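Side-chain contacts in ATP grasp ligase (Microcystis aeruginosa MRC, PDB 5IG9), which probably acts as an ATP-grasp ligase that uses ATP to form the ester cross-links of a microviridin precursor peptide: residues 30-35 / 39-44; 52-57 / 61-66. All coordinates share one frame; numbering follows the deposited sequence.

Contact 1: residues 30-35 / 39-44; sequences FRFDTD and TEVKVD
Phe-32 extends its ring across to the methyls of two valines, overlapping Val-41 CG1 at its edge, near the ring plane, and Val-43 CG2 from an oblique direction. CE1 lies 3.8 Å from Val-41 CG1, and CZ lies 4.0 Å from Val-43 CG2. The contact joins two sheets: Phe-32 sits on strand 29-33, outermost within this chain in the parallel sheet, Val-43 on strand 42-47 of the antiparallel sheet, and Val-41 just ahead of that strand's clearly assigned part. With CG opposite the backbone N (chi1 175°), the ring reaches out, although its CB bond does not aim at the other segment. Both valines do point their CB bonds at it. Ile-101 and Met-104 of helix 87-107 also pack on Phe-32, and Met-104 touches Val-43 as well. Trimming the ring to an alanine here would probably leave both valine methyls without their aromatic neighbour and open a gap beside that helix. Away from this apolar patch, Arg-31 NE donates to the syn lone pair of Asp-33 OD1 at 2.8 Å, nearly straight at 177°. No hydrogen bond joins the two segments, which implies that their side chains meet through van der Waals packing in a buried apolar layer.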
loop_
_atom_site.group_PDB
_atom_site.type_symbol
_atom_site.label_atom_id
_atom_site.label_comp_id
_atom_site.label_asym_id
_atom_site.label_seq_id
_atom_site.Cartn_x
_atom_site.Cartn_y
_atom_site.Cartn_z
ATOM N N PHE A 30 9.899 13.292 18.968
ATOM C CA PHE A 30 10.541 13.882 17.802
ATOM C C PHE A 30 9.533 13.961 16.666
ATOM O O PHE A 30 8.873 12.966 16.350
ATOM C CB PHE A 30 11.763 13.062 17.375
ATOM C CG PHE A 30 12.483 13.613 16.171
ATOM C CD1 PHE A 30 13.500 14.542 16.321
ATOM C CD2 PHE A 30 12.154 13.193 14.892
ATOM C CE1 PHE A 30 14.167 15.048 15.219
ATOM C CE2 PHE A 30 12.817 13.696 13.785
ATOM C CZ PHE A 30 13.824 14.625 13.949
ATOM N N ARG A 31 9.418 15.139 16.055
ATOM C CA ARG A 31 8.516 15.360 14.931
ATOM C C ARG A 31 9.281 15.191 13.623
ATOM O O ARG A 31 10.261 15.901 13.377
ATOM C CB ARG A 31 7.886 16.751 14.999
ATOM C CG ARG A 31 7.162 17.151 13.722
ATOM C CD ARG A 31 6.272 18.360 13.931
ATOM N NE ARG A 31 5.597 18.744 12.699
ATOM C CZ ARG A 31 4.558 19.569 12.645
ATOM N NH1 ARG A 31 4.072 20.090 13.761
ATOM N NH2 ARG A 31 3.999 19.864 11.479
ATOM N N PHE A 32 8.818 14.273 12.782
ATOM C CA PHE A 32 9.453 13.971 11.501
ATOM C C PHE A 32 8.505 14.391 10.383
ATOM O O PHE A 32 7.524 13.699 10.099
ATOM C CB PHE A 32 9.801 12.487 11.412
ATOM C CG PHE A 32 10.347 12.063 10.073
ATOM C CD1 PHE A 32 11.299 12.830 9.420
ATOM C CD2 PHE A 32 9.927 10.882 9.482
ATOM C CE1 PHE A 32 11.808 12.437 8.191
ATOM C CE2 PHE A 32 10.435 10.483 8.255
ATOM C CZ PHE A 32 11.376 11.262 7.610
ATOM N N ASP A 33 8.802 15.522 9.744
ATOM C CA ASP A 33 7.986 16.022 8.638
ATOM C C ASP A 33 8.404 15.296 7.368
ATOM O O ASP A 33 9.477 15.550 6.813
ATOM C CB ASP A 33 8.130 17.533 8.498
ATOM C CG ASP A 33 7.552 18.285 9.683
ATOM O OD1 ASP A 33 6.603 17.770 10.312
ATOM O OD2 ASP A 33 8.048 19.390 9.989
ATOM N N THR A 34 7.546 14.386 6.902
ATOM C CA THR A 34 7.895 13.555 5.755
ATOM C C THR A 34 8.027 14.373 4.477
ATOM O O THR A 34 8.795 14.001 3.584
ATOM C CB THR A 34 6.854 12.450 5.568
ATOM O OG1 THR A 34 5.545 13.029 5.503
ATOM C CG2 THR A 34 6.909 11.466 6.722
ATOM N N ASP A 35 7.296 15.484 4.367
ATOM C CA ASP A 35 7.370 16.288 3.153
ATOM C C ASP A 35 8.666 17.081 3.057
ATOM O O ASP A 35 9.052 17.477 1.952
ATOM C CB ASP A 35 6.169 17.229 3.067
ATOM C CG ASP A 35 6.119 18.220 4.212
ATOM O OD1 ASP A 35 6.536 17.859 5.333
ATOM O OD2 ASP A 35 5.664 19.360 3.990
ATOM N N THR A 39 14.687 17.094 0.891
ATOM C CA THR A 39 15.188 18.440 0.628
ATOM C C THR A 39 15.793 19.088 1.873
ATOM O O THR A 39 16.777 19.831 1.763
ATOM C CB THR A 39 14.055 19.301 0.056
ATOM O OG1 THR A 39 13.623 18.747 -1.195
ATOM C CG2 THR A 39 14.514 20.740 -0.173
ATOM N N GLU A 40 15.247 18.819 3.060
ATOM C CA GLU A 40 15.754 19.485 4.260
ATOM C C GLU A 40 16.166 18.525 5.363
ATOM O O GLU A 40 17.170 18.773 6.037
ATOM C CB GLU A 40 14.687 20.465 4.797
ATOM C CG GLU A 40 14.146 21.404 3.734
ATOM C CD GLU A 40 12.949 22.198 4.200
ATOM O OE1 GLU A 40 12.910 22.580 5.390
ATOM O OE2 GLU A 40 12.041 22.431 3.373
ATOM N N VAL A 41 15.430 17.438 5.558
ATOM C CA VAL A 41 15.700 16.500 6.642
ATOM C C VAL A 41 16.662 15.429 6.151
ATOM O O VAL A 41 16.506 14.893 5.048
ATOM C CB VAL A 41 14.392 15.876 7.166
ATOM C CG1 VAL A 41 14.656 14.953 8.346
ATOM C CG2 VAL A 41 13.405 16.966 7.552
ATOM N N LYS A 42 17.674 15.130 6.962
ATOM C CA LYS A 42 18.638 14.077 6.669
ATOM C C LYS A 42 18.222 12.797 7.377
ATOM O O LYS A 42 18.015 12.794 8.596
ATOM C CB LYS A 42 20.046 14.479 7.114
ATOM C CG LYS A 42 20.594 15.721 6.444
ATOM C CD LYS A 42 20.584 15.585 4.931
ATOM C CE LYS A 42 21.798 16.258 4.313
ATOM N NZ LYS A 42 22.069 17.584 4.933
ATOM N N VAL A 43 18.111 11.713 6.618
ATOM C CA VAL A 43 17.780 10.400 7.155
ATOM C C VAL A 43 18.881 9.433 6.744
ATOM O O VAL A 43 19.216 9.331 5.557
ATOM C CB VAL A 43 16.406 9.908 6.662
ATOM C CG1 VAL A 43 16.054 8.571 7.301
ATOM C CG2 VAL A 43 15.327 10.939 6.963
ATOM N N ASP A 44 19.455 8.738 7.725
ATOM C CA ASP A 44 20.477 7.727 7.483
ATOM C C ASP A 44 19.991 6.407 8.060
ATOM O O ASP A 44 19.724 6.314 9.262
ATOM C CB ASP A 44 21.814 8.132 8.103
ATOM C CG ASP A 44 22.369 9.399 7.498
ATOM O OD1 ASP A 44 22.154 9.621 6.288
ATOM O OD2 ASP A 44 23.014 10.177 8.233
#

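Contact 2: residues 52-57 / 61-66; sequences GGIITD and KLELKE
Leu-64 N donates to Gly-53 O at 2.8 Å, the N-H almost straight (177°) although the donor stands above the carbonyl plane. This bond lies at the open end of an antiparallel beta hairpin, whose strands 54-57 and 61-63 run at 173° to each other. Ile-55 and Leu-62 form the hydrogen-bonded pair, linked by two reciprocal bonds: Ile-55 N to Leu-62 O at 2.9 Å and Leu-62 N to Ile-55 O at 2.8 Å. The non-hydrogen-bonded pairs Ile-54/Glu-63 and Thr-56/Lys-61 flank it. The two faces differ in chemistry. On the buried one, Ile-55 and Leu-62 lie side by side with their CD1 atoms 3.9 Å apart, and Leu-64 comes in at about a right angle, CD2 to Ile-55 CD1. That face meets Phe-30 and Phe-32 of strand 29-33. On the other face Lys-61 crosses Ile-54 obliquely, CG, CD and CE all lying near Ile-54 CD1, and the bend about CG-CD (chi3 -67°) keeps CE beside that methyl, while Thr-56 OG1 also lies beside CE. Gly-53, lacking a side chain, lets Leu-64 settle on its backbone, with Leu-64 CD1 3.7 Å from Gly-53 CA.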
loop_
_atom_site.group_PDB
_atom_site.type_symbol
_atom_site.label_atom_id
_atom_site.label_comp_id
_atom_site.label_asym_id
_atom_site.label_seq_id
_atom_site.Cartn_x
_atom_site.Cartn_y
_atom_site.Cartn_z
ATOM N N GLY A 52 24.289 3.593 13.999
ATOM C CA GLY A 52 22.870 3.683 14.296
ATOM C C GLY A 52 22.151 4.590 13.305
ATOM O O GLY A 52 22.641 5.647 12.929
ATOM N N GLY A 53 20.972 4.149 12.881
ATOM C CA GLY A 53 20.120 4.988 12.061
ATOM C C GLY A 53 19.787 6.281 12.779
ATOM O O GLY A 53 19.622 6.323 14.004
ATOM N N ILE A 54 19.692 7.359 12.010
ATOM C CA ILE A 54 19.630 8.693 12.593
ATOM C C ILE A 54 18.866 9.611 11.649
ATOM O O ILE A 54 19.076 9.597 10.430
ATOM C CB ILE A 54 21.051 9.223 12.889
ATOM C CG1 ILE A 54 21.003 10.613 13.503
ATOM C CG2 ILE A 54 21.914 9.200 11.637
ATOM C CD1 ILE A 54 22.335 11.058 14.019
ATOM N N ILE A 55 17.976 10.409 12.228
ATOM C CA ILE A 55 17.226 11.434 11.513
ATOM C C ILE A 55 17.703 12.786 12.016
ATOM O O ILE A 55 17.679 13.045 13.226
ATOM C CB ILE A 55 15.711 11.284 11.728
ATOM C CG1 ILE A 55 15.280 9.836 11.499
ATOM C CG2 ILE A 55 14.949 12.232 10.822
ATOM C CD1 ILE A 55 13.814 9.603 11.743
ATOM N N THR A 56 18.135 13.645 11.097
ATOM C CA THR A 56 18.661 14.959 11.443
ATOM C C THR A 56 17.783 16.039 10.828
ATOM O O THR A 56 17.577 16.051 9.611
ATOM C CB THR A 56 20.105 15.121 10.962
ATOM O OG1 THR A 56 20.927 14.086 11.522
ATOM C CG2 THR A 56 20.652 16.477 11.373
ATOM N N ASP A 57 17.275 16.945 11.667
ATOM C CA ASP A 57 16.486 18.099 11.231
ATOM C C ASP A 57 17.084 19.348 11.873
ATOM O O ASP A 57 16.706 19.715 12.991
ATOM C CB ASP A 57 15.013 17.935 11.609
ATOM C CG ASP A 57 14.108 18.960 10.936
ATOM O OD1 ASP A 57 14.627 19.930 10.339
ATOM O OD2 ASP A 57 12.873 18.797 11.009
ATOM N N LYS A 61 17.967 16.119 16.341
ATOM C CA LYS A 61 18.639 14.885 15.962
ATOM C C LYS A 61 18.006 13.730 16.718
ATOM O O LYS A 61 17.855 13.795 17.941
ATOM C CB LYS A 61 20.141 14.979 16.264
ATOM C CG LYS A 61 20.910 13.681 16.095
ATOM C CD LYS A 61 22.405 13.948 16.015
ATOM C CE LYS A 61 22.761 14.705 14.742
ATOM N NZ LYS A 61 23.955 15.573 14.949
ATOM N N LEU A 62 17.637 12.677 15.993
ATOM C CA LEU A 62 16.910 11.552 16.571
ATOM C C LEU A 62 17.621 10.260 16.196
ATOM O O LEU A 62 17.665 9.894 15.018
ATOM C CB LEU A 62 15.453 11.547 16.088
ATOM C CG LEU A 62 14.432 10.552 16.648
ATOM C CD1 LEU A 62 14.178 9.449 15.636
ATOM C CD2 LEU A 62 14.855 9.971 17.995
ATOM N N GLU A 63 18.180 9.582 17.191
ATOM C CA GLU A 63 18.770 8.272 16.975
ATOM C C GLU A 63 17.673 7.221 17.026
ATOM O O GLU A 63 16.882 7.182 17.973
ATOM C CB GLU A 63 19.849 7.982 18.019
ATOM C CG GLU A 63 21.040 8.932 17.966
ATOM C CD GLU A 63 22.371 8.203 17.877
ATOM O OE1 GLU A 63 23.298 8.728 17.224
ATOM O OE2 GLU A 63 22.491 7.102 18.458
ATOM N N LEU A 64 17.621 6.368 16.001
ATOM C CA LEU A 64 16.509 5.435 15.869
ATOM C C LEU A 64 16.534 4.329 16.915
ATOM O O LEU A 64 15.517 3.654 17.103
ATOM C CB LEU A 64 16.501 4.830 14.470
ATOM C CG LEU A 64 16.287 5.855 13.358
ATOM C CD1 LEU A 64 16.389 5.192 11.999
ATOM C CD2 LEU A 64 14.945 6.550 13.518
ATOM N N LYS A 65 17.660 4.120 17.598
ATOM C CA LYS A 65 17.687 3.124 18.664
ATOM C C LYS A 65 16.917 3.583 19.894
ATOM O O LYS A 65 16.506 2.743 20.704
ATOM C CB LYS A 65 19.129 2.795 19.052
ATOM C CG LYS A 65 19.905 3.968 19.636
ATOM C CD LYS A 65 21.265 3.529 20.158
ATOM C CE LYS A 65 22.032 4.696 20.761
ATOM N NZ LYS A 65 23.339 4.266 21.332
ATOM N N GLU A 66 16.714 4.889 20.049
ATOM C CA GLU A 66 16.026 5.462 21.196
ATOM C C GLU A 66 14.533 5.641 20.953
ATOM O O GLU A 66 13.846 6.233 21.793
ATOM C CB GLU A 66 16.661 6.807 21.563
ATOM C CG GLU A 66 18.160 6.736 21.830
ATOM C CD GLU A 66 18.820 8.102 21.803
ATOM O OE1 GLU A 66 19.978 8.222 22.260
ATOM O OE2 GLU A 66 18.178 9.058 21.320
#

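In the fold
All four touching residues of contact 1 are buried, and it joins two elements by packing alone: edge strand 29-33 of the parallel, Rossmann-like sheet and strand 42-47 of a separate antiparallel sheet. Contact 2 lies within that second sheet, relies on backbone hydrogen bonds, and is only partly buried, with Lys-61 exposed. Their centres are 10 Å apart. Strand 42-47 connects them through two probable hydrogen bonds, Asp-44 N to Ile-54 O and Lys-42 O to Thr-56 N. Strand 29-33 also packs directly on the hairpin, Phe-30 CD1 lying 3.6 Å from Leu-62 CB. The apolar face of the hairpin thus continues the layer that contact 1 begins. Only contact 1 reaches the second subunit, where Asp-44 pairs with a strand of that chain and extends the sheet.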